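Occlusion-derived virus envelope protein E66 (Autographa californica nucleopolyhedrovirus, PDB 3VSN) is an envelope protein of the occlusion-derived virus that cleaves non-sulfated chondroitin and is essential for oral infection, perhaps by digesting the chondroitin barrier of the host midgut. Local coordinates at residues A[612-617]-A[641-646]; A[632-637]-A[653-658]; A[594-599]-A[624-629]; A[425-430]-A[586-591]. All blocks are in the same frame, centred on the assembly; numbering follows the deposited sequence.

Contact 1. Residues A[612-617]-A[641-646]; sequences IPFSVI and NGFKLN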
loop_
_atom_site.group_PDB
_atom_site.type_symbol
_atom_site.label_atom_id
_atom_site.label_comp_id
_atom_site.label_asym_id
_atom_site.label_seq_id
_atom_site.Cartn_x
_atom_site.Cartn_y
_atom_site.Cartn_z
ATOM N N ILE A 612 0.008 25.945 18.700
ATOM C CA ILE A 612 -0.543 26.810 17.648
ATOM C C ILE A 612 -0.946 28.155 18.262
ATOM O O ILE A 612 -1.692 28.184 19.243
ATOM C CB ILE A 612 -1.747 26.150 16.920
ATOM C CG1 ILE A 612 -2.240 27.023 15.754
ATOM C CG2 ILE A 612 -2.890 25.836 17.886
ATOM C CD1 ILE A 612 -3.261 26.340 14.862
ATOM N N PRO A 613 -0.439 29.274 17.705
ATOM C CA PRO A 613 -0.788 30.588 18.252
ATOM C C PRO A 613 -2.236 30.984 17.967
ATOM O O PRO A 613 -2.789 30.599 16.927
ATOM C CB PRO A 613 0.168 31.543 17.520
ATOM C CG PRO A 613 1.252 30.676 16.966
ATOM C CD PRO A 613 0.566 29.385 16.635
ATOM N N PHE A 614 -2.833 31.751 18.884
ATOM C CA PHE A 614 -4.173 32.306 18.679
ATOM C C PHE A 614 -4.240 33.056 17.350
ATOM O O PHE A 614 -5.245 32.978 16.640
ATOM C CB PHE A 614 -4.574 33.280 19.799
ATOM C CG PHE A 614 -4.809 32.636 21.141
ATOM C CD1 PHE A 614 -5.732 31.605 21.297
ATOM C CD2 PHE A 614 -4.141 33.104 22.268
ATOM C CE1 PHE A 614 -5.949 31.029 22.545
ATOM C CE2 PHE A 614 -4.355 32.533 23.518
ATOM C CZ PHE A 614 -5.260 31.493 23.655
ATOM N N SER A 615 -3.165 33.777 17.025
ATOM C CA SER A 615 -3.132 34.632 15.831
ATOM C C SER A 615 -3.156 33.847 14.517
ATOM O O SER A 615 -3.687 34.332 13.512
ATOM C CB SER A 615 -1.929 35.585 15.870
ATOM O OG SER A 615 -0.700 34.878 15.865
ATOM N N VAL A 616 -2.587 32.642 14.528
ATOM C CA VAL A 616 -2.613 31.769 13.351
ATOM C C VAL A 616 -4.048 31.312 13.085
ATOM O O VAL A 616 -4.512 31.320 11.941
ATOM C CB VAL A 616 -1.651 30.565 13.502
ATOM C CG1 VAL A 616 -1.907 29.513 12.426
ATOM C CG2 VAL A 616 -0.205 31.037 13.442
ATOM N N ILE A 617 -4.746 30.931 14.150
ATOM C CA ILE A 617 -6.150 30.542 14.058
ATOM C C ILE A 617 -6.995 31.713 13.543
ATOM O O ILE A 617 -7.795 31.544 12.614
ATOM C CB ILE A 617 -6.681 30.030 15.421
ATOM C CG1 ILE A 617 -5.887 28.791 15.861
ATOM C CG2 ILE A 617 -8.167 29.707 15.338
ATOM C CD1 ILE A 617 -6.059 28.409 17.319
ATOM N N ASN A 641 0.489 31.775 24.370
ATOM C CA ASN A 641 -0.391 32.583 23.526
ATOM C C ASN A 641 -1.097 31.753 22.451
ATOM O O ASN A 641 -1.181 32.160 21.291
ATOM C CB ASN A 641 0.397 33.737 22.890
ATOM C CG ASN A 641 -0.484 34.919 22.525
ATOM O OD1 ASN A 641 -1.532 35.141 23.131
ATOM N ND2 ASN A 641 -0.048 35.695 21.538
ATOM N N GLY A 642 -1.605 30.590 22.847
ATOM C CA GLY A 642 -2.284 29.695 21.919
ATOM C C GLY A 642 -2.687 28.395 22.583
ATOM O O GLY A 642 -3.052 28.385 23.760
ATOM N N PHE A 643 -2.618 27.303 21.825
ATOM C CA PHE A 643 -2.991 25.981 22.320
ATOM C C PHE A 643 -1.856 24.986 22.141
ATOM O O PHE A 643 -1.047 25.115 21.229
ATOM C CB PHE A 643 -4.219 25.446 21.582
ATOM C CG PHE A 643 -5.443 26.292 21.743
ATOM C CD1 PHE A 643 -6.328 26.068 22.795
ATOM C CD2 PHE A 643 -5.729 27.299 20.824
ATOM C CE1 PHE A 643 -7.466 26.847 22.937
ATOM C CE2 PHE A 643 -6.864 28.078 20.963
ATOM C CZ PHE A 643 -7.735 27.852 22.021
ATOM N N LYS A 644 -1.825 23.983 23.008
ATOM C CA LYS A 644 -0.845 22.914 22.941
ATOM C C LYS A 644 -1.604 21.597 22.851
ATOM O O LYS A 644 -2.617 21.425 23.517
ATOM C CB LYS A 644 0.034 22.949 24.188
ATOM C CG LYS A 644 1.099 21.872 24.284
ATOM C CD LYS A 644 1.962 22.118 25.513
ATOM C CE LYS A 644 2.881 20.950 25.816
ATOM N NZ LYS A 644 3.964 20.854 24.800
ATOM N N LEU A 645 -1.110 20.672 22.031
ATOM C CA LEU A 645 -1.743 19.361 21.874
ATOM C C LEU A 645 -1.804 18.594 23.195
ATOM O O LEU A 645 -0.830 18.579 23.949
ATOM C CB LEU A 645 -0.990 18.527 20.834
ATOM C CG LEU A 645 -1.016 19.011 19.379
ATOM C CD1 LEU A 645 -0.025 18.211 18.547
ATOM C CD2 LEU A 645 -2.416 18.930 18.781
ATOM N N ASN A 646 -2.949 17.968 23.471
ATOM C CA ASN A 646 -3.089 17.091 24.638
ATOM C C ASN A 646 -2.103 15.928 24.576
ATOM O O ASN A 646 -1.533 15.536 25.589
ATOM C CB ASN A 646 -4.519 16.543 24.758
ATOM C CG ASN A 646 -5.526 17.596 25.195
ATOM O OD1 ASN A 646 -5.160 18.687 25.631
ATOM N ND2 ASN A 646 -6.808 17.264 25.085
HETATM O O HOH W 1 -1.065 34.498 19.150
#
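Phe614 lies flat over Gly642 and turns one edge toward Phe643. These two phenylalanines have the most surface buried by the contact. Gly642 CA sits 3.7 Å from the centroid of the Phe614 ring, almost exactly on the ring normal, which makes a CH-pi contact over the face. Asn641 OD1 lies in the plane of the same ring, at the edge near CD2. Phe614 and Phe643 form an offset edge-to-face pair, with centroids 5.3 Å apart and planes at 81°. The closest atoms of the pair are Phe614 CE1 and Phe643 CE2, at 3.5 Å. The CG of Phe643 stands anti to the carbonyl carbon (chi1 -61°). This places its ring where Ile617 CD1 from the helix also reaches Phe643 CD2, at 3.7 Å.

The backbone here is a short antiparallel ladder that runs into a helix N-terminus. Ile612 and Phe643 form a hydrogen-bonded pair: Ile612 N to Phe643 O and Phe643 N to Ile612 O are both 2.9 Å. Pro613 then takes the N-cap position of helix 614-623. The first helical N-H, that of Phe614, is not spent inside the helix. Phe614 N donates to Asn641 O at 2.9 Å, on a lone pair in the carbonyl plane. A water also donates to Asn641 O and accepts from Ser615 N, so the carbonyl serves two consecutive N-H groups, one directly and one through the water.

Ile612 CG2 packs against Phe643 CB at 3.9 Å, at the edge of the ring. Beyond the two segments, Phe643 meets Phe656 edge-to-face, and Ile617 also touches Phe656 of strand 654-658.

Contact 2. Residues A[632-637]-A[653-658]; sequences SPSNCF and QFIFEI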
loop_
_atom_site.group_PDB
_atom_site.type_symbol
_atom_site.label_atom_id
_atom_site.label_comp_id
_atom_site.label_asym_id
_atom_site.label_seq_id
_atom_site.Cartn_x
_atom_site.Cartn_y
_atom_site.Cartn_z
ATOM N N SER A 632 -13.807 26.270 20.330
ATOM C CA SER A 632 -13.407 25.628 21.569
ATOM C C SER A 632 -12.448 24.478 21.231
ATOM O O SER A 632 -12.683 23.754 20.261
ATOM C CB SER A 632 -14.656 25.092 22.275
ATOM O OG SER A 632 -14.324 24.438 23.483
ATOM N N PRO A 633 -11.369 24.304 22.022
ATOM C CA PRO A 633 -10.410 23.223 21.754
ATOM C C PRO A 633 -10.994 21.840 22.046
ATOM O O PRO A 633 -11.682 21.662 23.052
ATOM C CB PRO A 633 -9.268 23.527 22.725
ATOM C CG PRO A 633 -9.931 24.224 23.867
ATOM C CD PRO A 633 -11.013 25.059 23.240
ATOM N N SER A 634 -10.717 20.877 21.169
ATOM C CA SER A 634 -11.208 19.507 21.336
ATOM C C SER A 634 -10.128 18.534 21.822
ATOM O O SER A 634 -10.409 17.642 22.619
ATOM C CB SER A 634 -11.830 18.987 20.035
ATOM O OG SER A 634 -12.953 19.769 19.664
ATOM N N ASN A 635 -8.900 18.703 21.338
ATOM C CA ASN A 635 -7.810 17.789 21.680
ATOM C C ASN A 635 -6.549 18.546 22.095
ATOM O O ASN A 635 -5.429 18.031 22.014
ATOM C CB ASN A 635 -7.522 16.845 20.500
ATOM C CG ASN A 635 -6.829 17.550 19.339
ATOM O OD1 ASN A 635 -6.856 18.782 19.233
ATOM N ND2 ASN A 635 -6.191 16.770 18.471
ATOM N N CYS A 636 -6.743 19.782 22.537
ATOM C CA CYS A 636 -5.633 20.639 22.912
ATOM C C CYS A 636 -6.068 21.561 24.045
ATOM O O CYS A 636 -7.239 21.571 24.415
ATOM C CB CYS A 636 -5.105 21.416 21.693
ATOM S SG CYS A 636 -6.354 22.307 20.730
ATOM N N PHE A 637 -5.127 22.319 24.603
ATOM C CA PHE A 637 -5.422 23.166 25.762
ATOM C C PHE A 637 -4.653 24.479 25.697
ATOM O O PHE A 637 -3.560 24.531 25.123
ATOM C CB PHE A 637 -5.125 22.416 27.072
ATOM C CG PHE A 637 -3.661 22.112 27.292
ATOM C CD1 PHE A 637 -3.059 21.022 26.671
ATOM C CD2 PHE A 637 -2.888 22.908 28.137
ATOM C CE1 PHE A 637 -1.714 20.741 26.874
ATOM C CE2 PHE A 637 -1.542 22.630 28.346
ATOM C CZ PHE A 637 -0.956 21.543 27.715
ATOM N N GLN A 653 -2.441 16.977 14.695
ATOM C CA GLN A 653 -3.481 17.916 14.284
ATOM C C GLN A 653 -4.193 18.542 15.475
ATOM O O GLN A 653 -4.610 17.843 16.400
ATOM C CB GLN A 653 -4.492 17.235 13.360
ATOM C CG GLN A 653 -3.907 16.801 12.024
ATOM C CD GLN A 653 -4.893 16.032 11.165
ATOM O OE1 GLN A 653 -6.088 16.333 11.143
ATOM N NE2 GLN A 653 -4.389 15.034 10.442
ATOM N N PHE A 654 -4.323 19.865 15.443
ATOM C CA PHE A 654 -5.106 20.600 16.427
ATOM C C PHE A 654 -6.560 20.578 15.978
ATOM O O PHE A 654 -6.877 21.026 14.877
ATOM C CB PHE A 654 -4.626 22.055 16.527
ATOM C CG PHE A 654 -3.173 22.196 16.881
ATOM C CD1 PHE A 654 -2.192 22.138 15.894
ATOM C CD2 PHE A 654 -2.787 22.396 18.201
ATOM C CE1 PHE A 654 -0.851 22.259 16.221
ATOM C CE2 PHE A 654 -1.448 22.526 18.534
ATOM C CZ PHE A 654 -0.480 22.458 17.544
ATOM N N ILE A 655 -7.438 20.058 16.831
ATOM C CA ILE A 655 -8.855 19.950 16.499
ATOM C C ILE A 655 -9.682 20.884 17.381
ATOM O O ILE A 655 -9.534 20.891 18.610
ATOM C CB ILE A 655 -9.357 18.491 16.601
ATOM C CG1 ILE A 655 -8.528 17.579 15.679
ATOM C CG2 ILE A 655 -10.839 18.400 16.244
ATOM C CD1 ILE A 655 -8.662 16.096 15.973
ATOM N N PHE A 656 -10.528 21.683 16.733
ATOM C CA PHE A 656 -11.393 22.632 17.414
ATOM C C PHE A 656 -12.837 22.415 17.003
ATOM O O PHE A 656 -13.117 21.958 15.889
ATOM C CB PHE A 656 -10.986 24.075 17.092
ATOM C CG PHE A 656 -9.579 24.405 17.490
ATOM C CD1 PHE A 656 -9.292 24.834 18.782
ATOM C CD2 PHE A 656 -8.536 24.280 16.575
ATOM C CE1 PHE A 656 -7.991 25.133 19.155
ATOM C CE2 PHE A 656 -7.234 24.577 16.944
ATOM C CZ PHE A 656 -6.961 24.999 18.239
ATOM N N GLU A 657 -13.741 22.742 17.919
ATOM C CA GLU A 657 -15.168 22.709 17.662
ATOM C C GLU A 657 -15.643 24.144 17.470
ATOM O O GLU A 657 -15.308 25.021 18.263
ATOM C CB GLU A 657 -15.894 22.042 18.835
ATOM C CG GLU A 657 -17.413 22.013 18.727
ATOM C CD GLU A 657 -18.088 21.392 19.944
ATOM O OE1 GLU A 657 -17.394 21.019 20.914
ATOM O OE2 GLU A 657 -19.327 21.279 19.938
ATOM N N ILE A 658 -16.410 24.384 16.414
ATOM C CA ILE A 658 -16.979 25.708 16.180
ATOM C C ILE A 658 -18.242 25.844 17.033
ATOM O O ILE A 658 -19.213 25.119 16.820
ATOM C CB ILE A 658 -17.272 25.939 14.679
ATOM C CG1 ILE A 658 -15.988 25.809 13.847
ATOM C CG2 ILE A 658 -17.894 27.305 14.448
ATOM C CD1 ILE A 658 -14.835 26.679 14.323
HETATM O O HOH W 2 -14.612 20.649 21.669
#
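Asn635 hydrogen-bonds the backbone of segment 653-658 through both ends of its side-chain amide. Asn635 ND2 donates to Gln653 O at 2.8 Å, nearly straight (172°) and in the amide plane. Asn635 OD1 accepts from Ile655 N, also at 2.8 Å, but this donor stands above the carbonyl plane. A chi1 of 73° sets CG between the backbone N and carbonyl carbon, turned toward the strand. The Ile655 side chain crosses that of Asn635 at about a right angle, with Ile655 CD1 3.6 Å from Asn635 ND2.

Backbone bonds continue the join. Ser632 and Glu657 exchange a pair of N-H to O bonds, and Ser634 N donates to Ile655 O at 2.8 Å. A water bridges Ser634 OG and Glu657 OE1, beside these two exposed residues.

The apolar contacts lie on the face that carries Pro633 and Phe656. Cys636 SG comes 3.6 Å from Phe656 CE1, an oblique sulfur-aromatic contact, and Pro633 CB is 4.1 Å from the same CE1. Cys636 CB meets the edge of the Phe654 ring.

The arrangement is the edge of the antiparallel sheet, where strand 631-633 pairs with 654-658 and an asparagine side chain takes over as the chain turns away into strand 636-639.

Contact 3. Residues A[594-599]-A[624-629]; sequences MVKENN and IGEPAL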
loop_
_atom_site.group_PDB
_atom_site.type_symbol
_atom_site.label_atom_id
_atom_site.label_comp_id
_atom_site.label_asym_id
_atom_site.label_seq_id
_atom_site.Cartn_x
_atom_site.Cartn_y
_atom_site.Cartn_z
ATOM N N MET A 594 -5.199 23.878 7.005
ATOM C CA MET A 594 -6.443 23.844 7.770
ATOM C C MET A 594 -7.589 23.340 6.909
ATOM O O MET A 594 -7.662 23.662 5.720
ATOM C CB MET A 594 -6.788 25.247 8.292
ATOM C CG MET A 594 -8.047 25.309 9.151
ATOM S SD MET A 594 -8.869 26.920 9.125
ATOM C CE MET A 594 -9.787 26.771 7.598
ATOM N N VAL A 595 -8.475 22.552 7.513
ATOM C CA VAL A 595 -9.718 22.137 6.869
ATOM C C VAL A 595 -10.874 22.387 7.827
ATOM O O VAL A 595 -10.776 22.077 9.015
ATOM C CB VAL A 595 -9.692 20.647 6.451
ATOM C CG1 VAL A 595 -11.033 20.225 5.855
ATOM C CG2 VAL A 595 -8.580 20.400 5.441
ATOM N N LYS A 596 -11.957 22.959 7.303
ATOM C CA LYS A 596 -13.169 23.214 8.083
ATOM C C LYS A 596 -14.352 22.526 7.426
ATOM O O LYS A 596 -14.592 22.693 6.228
ATOM C CB LYS A 596 -13.431 24.722 8.208
ATOM C CG LYS A 596 -14.781 25.082 8.813
ATOM C CD LYS A 596 -14.927 26.579 9.036
ATOM C CE LYS A 596 -16.372 26.949 9.338
ATOM N NZ LYS A 596 -17.219 26.970 8.112
ATOM N N GLU A 597 -15.086 21.752 8.217
ATOM C CA GLU A 597 -16.268 21.059 7.735
ATOM C C GLU A 597 -17.263 20.905 8.870
ATOM O O GLU A 597 -16.927 20.399 9.948
ATOM C CB GLU A 597 -15.900 19.691 7.135
ATOM C CG GLU A 597 -17.105 18.887 6.671
ATOM C CD GLU A 597 -16.745 17.539 6.072
ATOM O OE1 GLU A 597 -15.649 17.003 6.349
ATOM O OE2 GLU A 597 -17.588 17.010 5.316
ATOM N N ASN A 598 -18.493 21.341 8.604
ATOM C CA ASN A 598 -19.548 21.392 9.610
ATOM C C ASN A 598 -19.095 22.250 10.794
ATOM O O ASN A 598 -18.738 23.412 10.597
ATOM C CB ASN A 598 -19.992 19.977 10.012
ATOM C CG ASN A 598 -20.506 19.175 8.826
ATOM O OD1 ASN A 598 -21.175 19.717 7.940
ATOM N ND2 ASN A 598 -20.195 17.884 8.798
ATOM N N ASN A 599 -19.074 21.683 11.996
ATOM C CA ASN A 599 -18.639 22.410 13.189
ATOM C C ASN A 599 -17.246 21.978 13.669
ATOM O O ASN A 599 -16.919 22.108 14.851
ATOM C CB ASN A 599 -19.670 22.239 14.316
ATOM C CG ASN A 599 -19.679 20.831 14.895
ATOM O OD1 ASN A 599 -19.365 19.851 14.208
ATOM N ND2 ASN A 599 -20.032 20.721 16.174
ATOM N N ILE A 624 -10.480 32.543 5.243
ATOM C CA ILE A 624 -11.593 31.769 4.671
ATOM C C ILE A 624 -12.939 32.504 4.772
ATOM O O ILE A 624 -13.991 31.928 4.500
ATOM C CB ILE A 624 -11.686 30.335 5.261
ATOM C CG1 ILE A 624 -12.067 30.374 6.747
ATOM C CG2 ILE A 624 -10.385 29.575 5.026
ATOM C CD1 ILE A 624 -12.684 29.088 7.263
ATOM N N GLY A 625 -12.897 33.774 5.168
ATOM C CA GLY A 625 -14.081 34.636 5.148
ATOM C C GLY A 625 -14.955 34.549 6.382
ATOM O O GLY A 625 -16.122 34.943 6.351
ATOM N N GLU A 626 -14.396 34.036 7.474
ATOM C CA GLU A 626 -15.155 33.892 8.719
ATOM C C GLU A 626 -14.378 34.479 9.912
ATOM O O GLU A 626 -14.009 33.756 10.841
ATOM C CB GLU A 626 -15.551 32.423 8.932
ATOM C CG GLU A 626 -16.278 31.821 7.730
ATOM C CD GLU A 626 -16.828 30.429 7.972
ATOM O OE1 GLU A 626 -17.389 30.190 9.059
ATOM O OE2 GLU A 626 -16.717 29.577 7.059
ATOM N N PRO A 627 -14.144 35.810 9.889
ATOM C CA PRO A 627 -13.213 36.442 10.836
ATOM C C PRO A 627 -13.626 36.353 12.308
ATOM O O PRO A 627 -12.757 36.350 13.182
ATOM C CB PRO A 627 -13.176 37.903 10.376
ATOM C CG PRO A 627 -14.476 38.113 9.670
ATOM C CD PRO A 627 -14.769 36.805 8.994
ATOM N N ALA A 628 -14.927 36.265 12.574
ATOM C CA ALA A 628 -15.426 36.280 13.950
ATOM C C ALA A 628 -15.860 34.904 14.480
ATOM O O ALA A 628 -16.604 34.822 15.461
ATOM C CB ALA A 628 -16.553 37.299 14.091
ATOM N N LEU A 629 -15.395 33.830 13.840
ATOM C CA LEU A 629 -15.727 32.470 14.287
ATOM C C LEU A 629 -15.364 32.234 15.748
ATOM O O LEU A 629 -14.256 32.553 16.179
ATOM C CB LEU A 629 -15.022 31.412 13.436
ATOM C CG LEU A 629 -15.700 30.773 12.228
ATOM C CD1 LEU A 629 -14.886 29.557 11.812
ATOM C CD2 LEU A 629 -17.151 30.385 12.489
HETATM O O HOH W 3 -19.469 28.446 9.231
#
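Lys596 reaches from strand 592-597 to Glu626, in the loop that follows helix 614-623, and the two side chains come from opposite directions. The apolar part of the contact is closely packed. Met594 and Ile624 meet there tip to tip, with Met594 CE 3.7 Å from Ile624 CD1. The bend of the methionine at chi3 (82°) turns CE to that methyl. Ile624 CD1 also touches the lysine chain, lying 3.8 Å from Lys596 CD. Leu629 CD1 adds a further contact with Lys596 CE at 3.9 Å. The aliphatic part of Lys596 therefore rests on Ile624 and Leu629. Both Met594 and Ile624 are buried, and Met594 also packs on Ser620 and Phe621 of the helix.

The other side is polar and hydrated. Lys596 is extended to CE and turns at chi4 (-77°), which brings NZ to the carboxylate. Lys596 NZ makes a salt bridge with Glu626 OE2 at 2.9 Å, on the syn side and 15° out of the carboxylate plane. The bond from Lys596 NZ to Glu626 OE1 is weak, at 3.4 Å. A water accepts from Lys596 NZ and donates to Glu626 OE1, closing the pair into a small ring.

A Schellman motif, with Gly625 as C-prime residue and Glu626 N bonded back to Phe621 O, ends the helix. The loop is held to a face of the sheet by a mixed apolar and charged contact. Glu626 OE2 has a second salt-bridge partner, Lys585, which also donates to Ile624 O. Two lysines around one carboxylate probably keep Glu626 ionised and help fix the helix end against the sheet.

Contact 4. Residues A[425-430]-A[586-591]; sequences AGAILV and ALFNYP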
loop_
_atom_site.group_PDB
_atom_site.type_symbol
_atom_site.label_atom_id
_atom_site.label_comp_id
_atom_site.label_asym_id
_atom_site.label_seq_id
_atom_site.Cartn_x
_atom_site.Cartn_y
_atom_site.Cartn_z
ATOM N N ALA A 425 -13.290 15.204 4.314
ATOM C CA ALA A 425 -12.255 15.902 3.566
ATOM C C ALA A 425 -10.898 15.836 4.250
ATOM O O ALA A 425 -10.811 15.729 5.470
ATOM C CB ALA A 425 -12.666 17.348 3.325
ATOM N N GLY A 426 -9.842 15.900 3.448
ATOM C CA GLY A 426 -8.479 15.907 3.964
ATOM C C GLY A 426 -7.577 16.707 3.047
ATOM O O GLY A 426 -7.652 16.575 1.823
ATOM N N ALA A 427 -6.733 17.546 3.639
ATOM C CA ALA A 427 -5.763 18.327 2.883
ATOM C C ALA A 427 -4.344 17.950 3.277
ATOM O O ALA A 427 -4.074 17.635 4.438
ATOM C CB ALA A 427 -5.989 19.817 3.096
ATOM N N ILE A 428 -3.439 17.997 2.306
ATOM C CA ILE A 428 -2.031 17.720 2.558
ATOM C C ILE A 428 -1.164 18.783 1.886
ATOM O O ILE A 428 -1.384 19.135 0.729
ATOM C CB ILE A 428 -1.639 16.272 2.157
ATOM C CG1 ILE A 428 -0.156 15.997 2.448
ATOM C CG2 ILE A 428 -2.004 15.969 0.705
ATOM C CD1 ILE A 428 0.198 14.524 2.473
ATOM N N LEU A 429 -0.209 19.310 2.647
ATOM C CA LEU A 429 0.653 20.400 2.210
ATOM C C LEU A 429 2.093 19.925 2.289
ATOM O O LEU A 429 2.582 19.608 3.376
ATOM C CB LEU A 429 0.452 21.623 3.111
ATOM C CG LEU A 429 1.337 22.851 2.877
ATOM C CD1 LEU A 429 1.186 23.387 1.461
ATOM C CD2 LEU A 429 1.019 23.929 3.907
ATOM N N VAL A 430 2.758 19.872 1.137
ATOM C CA VAL A 430 4.102 19.311 1.035
ATOM C C VAL A 430 5.082 20.357 0.513
ATOM O O VAL A 430 4.811 21.029 -0.481
ATOM C CB VAL A 430 4.140 18.085 0.088
ATOM C CG1 VAL A 430 5.557 17.525 -0.020
ATOM C CG2 VAL A 430 3.169 17.003 0.549
ATOM N N ALA A 586 -10.914 24.818 2.852
ATOM C CA ALA A 586 -9.544 24.504 3.230
ATOM C C ALA A 586 -8.657 25.723 3.067
ATOM O O ALA A 586 -8.937 26.600 2.247
ATOM C CB ALA A 586 -9.009 23.333 2.412
ATOM N N LEU A 587 -7.590 25.775 3.856
ATOM C CA LEU A 587 -6.616 26.839 3.738
ATOM C C LEU A 587 -5.220 26.260 3.741
ATOM O O LEU A 587 -4.859 25.493 4.635
ATOM C CB LEU A 587 -6.756 27.854 4.877
ATOM C CG LEU A 587 -5.835 29.072 4.751
ATOM C CD1 LEU A 587 -6.288 29.983 3.614
ATOM C CD2 LEU A 587 -5.789 29.840 6.060
ATOM N N PHE A 588 -4.453 26.624 2.723
ATOM C CA PHE A 588 -3.044 26.304 2.670
ATOM C C PHE A 588 -2.318 27.620 2.894
ATOM O O PHE A 588 -2.468 28.554 2.109
ATOM C CB PHE A 588 -2.673 25.709 1.304
ATOM C CG PHE A 588 -3.442 24.462 0.948
ATOM C CD1 PHE A 588 -2.962 23.205 1.310
ATOM C CD2 PHE A 588 -4.644 24.540 0.242
ATOM C CE1 PHE A 588 -3.664 22.049 0.982
ATOM C CE2 PHE A 588 -5.353 23.386 -0.086
ATOM C CZ PHE A 588 -4.860 22.143 0.286
ATOM N N ASN A 589 -1.566 27.713 3.979
ATOM C CA ASN A 589 -0.778 28.917 4.250
ATOM C C ASN A 589 0.533 28.504 4.883
ATOM O O ASN A 589 0.727 28.636 6.091
ATOM C CB ASN A 589 -1.535 29.908 5.144
ATOM C CG ASN A 589 -0.840 31.262 5.237
ATOM O OD1 ASN A 589 -0.152 31.686 4.304
ATOM N ND2 ASN A 589 -1.018 31.946 6.362
ATOM N N TYR A 590 1.424 27.981 4.047
ATOM C CA TYR A 590 2.661 27.373 4.520
ATOM C C TYR A 590 3.308 28.171 5.660
ATOM O O TYR A 590 3.542 29.371 5.506
ATOM C CB TYR A 590 3.657 27.169 3.372
ATOM C CG TYR A 590 4.744 26.234 3.807
ATOM C CD1 TYR A 590 5.892 26.716 4.427
ATOM C CD2 TYR A 590 4.585 24.860 3.680
ATOM C CE1 TYR A 590 6.876 25.853 4.876
ATOM C CE2 TYR A 590 5.559 23.988 4.123
ATOM C CZ TYR A 590 6.701 24.491 4.717
ATOM O OH TYR A 590 7.665 23.627 5.157
ATOM N N PRO A 591 3.637 27.506 6.789
ATOM C CA PRO A 591 3.653 26.058 7.045
ATOM C C PRO A 591 2.332 25.422 7.497
ATOM O O PRO A 591 2.276 24.201 7.698
ATOM C CB PRO A 591 4.694 25.931 8.161
ATOM C CG PRO A 591 4.533 27.192 8.940
ATOM C CD PRO A 591 4.185 28.262 7.936
#
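Strands 426-430 and 586-589 run almost parallel, at 9°, with axes 8.5 Å apart and no hydrogen bond between them, so they lie in two facing sheets and are not neighbours in one. Leu429 and Phe588 have the most surface buried here. Phe588 points toward the other strand, with CG anti to the carbonyl carbon (chi1 -58°). The far end of its ring reaches Ala427, whose CB is 3.8 Å from Phe588 CZ. Phe588 CE1 lies 3.7 Å from the backbone Ile428 O. Leu429 and Phe588 slide past each other in opposite directions, and their contact is looser, with Leu429 CD1 4.2 Å from Phe588 CD1.

The other branch of Leu429 turns to the end of the second segment. Leu429 CD2 comes 3.7 Å from Tyr590 CD2, and the two side chains cross obliquely. Leu429 CD2 also lies 4.0 Å from Pro591 O. The peptide bond before Pro591 is cis, and Pro591 CB sits over one face of the Tyr590 ring. Leu429 CD2 approaches the ring obliquely from that same side. Outside the segments, Val593 of strand 592-597 touches Ala427, Leu429 and Phe588, and Cys445 of strand 440-449 touches Leu429 and Phe588.

Strand 426-434 belongs to one seven-stranded antiparallel sheet and strand 584-589 to another, so this contact is part of the interior of the beta-sandwich. Every side-chain contact across it is apolar or meets a backbone carbonyl. The two sheets are therefore joined here by hydrophobic burial and shape, without any directional bond between them.

Contact 4 is the buried one and the only one of the four without a hydrogen bond across it; it joins two sheets face to face. Contacts 1, 2 and 3 are partly buried and mix apolar packing with polar links. Contacts 1 and 2 are knit by backbone bonds in antiparallel pairs, and they meet where strands 636-639 and 642-645 lie side by side. Contact 3 relies instead on a salt bridge between side chains. It touches contact 4 through neighbouring strands 592-597 and 584-589, and contact 2 through Asn599 and Ile658. Contacts 2, 3 and 4 all reach one seven-stranded sheet, while contact 1 belongs to the small three-stranded sheet, which contact 2 also reaches through strand 636-639.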